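Local coordinates for BIS(5'-nucleosyl)-tetraphosphatase (Diadenosine tetraphosphatase), putative (Plasmodium falciparum, PDB 5CFI), which probably hydrolyses diadenosine tetraphosphate asymmetrically, as expected of a Nudix-family bis(5'-nucleosyl)-tetraphosphatase, at residues C14-Y19 / L104-N109. Sequence-based numbering, arbitrary orientation.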
loop_
_atom_site.group_PDB
_atom_site.type_symbol
_atom_site.label_atom_id
_atom_site.label_comp_id
_atom_site.label_asym_id
_atom_site.label_seq_id
_atom_site.Cartn_x
_atom_site.Cartn_y
_atom_site.Cartn_z
ATOM N N CYS B 14 -2.389 6.269 0.492
ATOM C CA CYS B 14 -1.506 7.390 0.246
ATOM C C CYS B 14 -1.821 8.562 1.150
ATOM O O CYS B 14 -2.894 8.635 1.740
ATOM C CB CYS B 14 -1.546 7.791 -1.235
ATOM S SG CYS B 14 -2.966 8.680 -1.812
ATOM N N ARG B 15 -0.834 9.434 1.312
ATOM C CA ARG B 15 -0.981 10.680 2.033
ATOM C C ARG B 15 -0.223 11.718 1.247
ATOM O O ARG B 15 0.457 11.383 0.263
ATOM C CB ARG B 15 -0.444 10.600 3.455
ATOM C CG ARG B 15 1.081 10.689 3.563
ATOM C CD ARG B 15 1.492 10.726 5.036
ATOM N NE ARG B 15 2.922 10.573 5.282
ATOM C CZ ARG B 15 3.460 10.451 6.494
ATOM N NH1 ARG B 15 2.685 10.461 7.572
ATOM N NH2 ARG B 15 4.777 10.321 6.636
ATOM N N LEU B 16 -0.292 12.944 1.716
ATOM C CA LEU B 16 0.414 14.039 1.125
ATOM C C LEU B 16 1.712 14.187 1.869
ATOM O O LEU B 16 1.735 14.181 3.078
ATOM C CB LEU B 16 -0.388 15.306 1.272
ATOM C CG LEU B 16 -1.438 15.648 0.243
ATOM C CD1 LEU B 16 -2.034 16.982 0.602
ATOM C CD2 LEU B 16 -0.821 15.715 -1.121
ATOM N N LYS B 17 2.798 14.339 1.141
ATOM C CA LYS B 17 4.079 14.488 1.773
ATOM C C LYS B 17 4.065 15.713 2.630
ATOM O O LYS B 17 3.468 16.697 2.310
ATOM C CB LYS B 17 5.174 14.584 0.745
ATOM C CG LYS B 17 5.397 13.309 -0.020
ATOM C CD LYS B 17 6.482 13.477 -1.049
ATOM C CE LYS B 17 7.759 13.966 -0.413
ATOM N NZ LYS B 17 8.842 14.229 -1.386
ATOM N N LYS B 18 4.720 15.624 3.758
ATOM C CA LYS B 18 4.769 16.717 4.677
ATOM C C LYS B 18 5.774 17.773 4.285
ATOM O O LYS B 18 5.779 18.843 4.831
ATOM C CB LYS B 18 5.024 16.183 6.063
ATOM C CG LYS B 18 4.048 15.097 6.425
ATOM C CD LYS B 18 4.608 14.235 7.510
ATOM C CE LYS B 18 3.503 13.678 8.360
ATOM N NZ LYS B 18 4.131 13.158 9.587
ATOM N N TYR B 19 6.643 17.460 3.352
ATOM C CA TYR B 19 7.617 18.410 2.889
ATOM C C TYR B 19 8.053 18.068 1.497
ATOM O O TYR B 19 8.121 16.927 1.162
ATOM C CB TYR B 19 8.820 18.352 3.805
ATOM C CG TYR B 19 10.028 19.104 3.330
ATOM C CD1 TYR B 19 10.030 20.462 3.281
ATOM C CD2 TYR B 19 11.172 18.449 2.960
ATOM C CE1 TYR B 19 11.136 21.147 2.871
ATOM C CE2 TYR B 19 12.286 19.132 2.545
ATOM C CZ TYR B 19 12.255 20.484 2.505
ATOM O OH TYR B 19 13.330 21.205 2.106
ATOM N N LEU B 104 -7.803 11.184 4.761
ATOM C CA LEU B 104 -8.513 12.436 4.964
ATOM C C LEU B 104 -7.638 13.346 5.810
ATOM O O LEU B 104 -7.473 14.533 5.509
ATOM C CB LEU B 104 -9.862 12.196 5.650
ATOM C CG LEU B 104 -10.879 11.366 4.873
ATOM C CD1 LEU B 104 -12.108 11.013 5.732
ATOM C CD2 LEU B 104 -11.261 12.118 3.621
ATOM N N ASN B 105 -7.107 12.765 6.882
ATOM C CA ASN B 105 -6.198 13.435 7.791
ATOM C C ASN B 105 -4.783 12.943 7.542
ATOM O O ASN B 105 -4.445 11.789 7.848
ATOM C CB ASN B 105 -6.611 13.187 9.236
ATOM C CG ASN B 105 -5.651 13.789 10.231
ATOM O OD1 ASN B 105 -4.760 14.565 9.876
ATOM N ND2 ASN B 105 -5.837 13.447 11.502
ATOM N N ASN B 106 -3.954 13.839 7.011
ATOM C CA ASN B 106 -2.603 13.513 6.594
ATOM C C ASN B 106 -1.703 13.095 7.738
ATOM O O ASN B 106 -0.553 12.732 7.514
ATOM C CB ASN B 106 -1.981 14.709 5.891
ATOM C CG ASN B 106 -1.269 14.322 4.624
ATOM O OD1 ASN B 106 -1.898 14.098 3.589
ATOM N ND2 ASN B 106 0.048 14.208 4.700
ATOM N N GLU B 107 -2.229 13.158 8.957
ATOM C CA GLU B 107 -1.449 12.938 10.167
ATOM C C GLU B 107 -1.999 11.772 10.951
ATOM O O GLU B 107 -1.634 11.583 12.123
ATOM C CB GLU B 107 -1.455 14.191 11.051
ATOM C CG GLU B 107 -0.885 15.423 10.396
ATOM C CD GLU B 107 0.620 15.462 10.476
ATOM O OE1 GLU B 107 1.225 14.519 11.052
ATOM O OE2 GLU B 107 1.199 16.449 9.971
ATOM N N GLU B 108 -2.910 11.032 10.313
ATOM C CA GLU B 108 -3.441 9.787 10.851
ATOM C C GLU B 108 -2.273 8.905 11.248
ATOM O O GLU B 108 -1.267 8.818 10.533
ATOM C CB GLU B 108 -4.330 9.087 9.818
ATOM C CG GLU B 108 -5.218 7.969 10.346
ATOM C CD GLU B 108 -6.326 8.440 11.283
ATOM O OE1 GLU B 108 -6.889 9.531 11.074
ATOM O OE2 GLU B 108 -6.649 7.702 12.238
ATOM N N ASN B 109 -2.390 8.266 12.402
ATOM C CA ASN B 109 -1.284 7.494 12.930
ATOM C C ASN B 109 -1.447 5.987 12.720
ATOM O O ASN B 109 -2.474 5.403 13.043
ATOM C CB ASN B 109 -1.089 7.825 14.412
ATOM C CG ASN B 109 -0.390 9.181 14.624
ATOM O OD1 ASN B 109 0.237 9.726 13.706
ATOM N ND2 ASN B 109 -0.502 9.726 15.835
#
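N106 presents its side-chain amide to the backbone of L16, whose N and O both face the group. Its OD1 accepts from L16 N at 2.7 Å, with an N-H...O angle of 155°; the donor lies in the carbonyl plane on a lone pair. ND2 points at L16 O and probably donates to it, but the modelled separation is too short to be trusted at 2.6 Å resolution. If both bonds hold, they would fix the rotation of the amide, which meets this single residue at the end of strand 6-16 in the manner of a neighbouring strand's peptide. R15 flanks the same amide: its CD lies 3.8 Å from N106 ND2, and the guanidinium and amide planes are 18° apart. A chi1 of 78° tucks CG between the two backbone branches, and the rest of the R15 chain runs out straight past N106 to a salt bridge with E31; R15 also makes a cation-pi contact with W121.

Toward solvent the contact slackens. K18, stretched out beyond CG, carries CE over one face of the R15 guanidinium, 3.3 Å above the plane and near the margin of the group. Its NZ reaches E107 OE1 at 3.5 Å, a long salt bridge between two exposed side chains. In the partner loop E108 N bonds to N105 O, closing a type I beta turn, while E107 N bonds to N105 OD1, an Asx turn. Strands 6-16 and 92-103 pair in parallel, and N106, just past the latter's end, appears to extend that association at the margin of the mixed sheet of the Nudix fold.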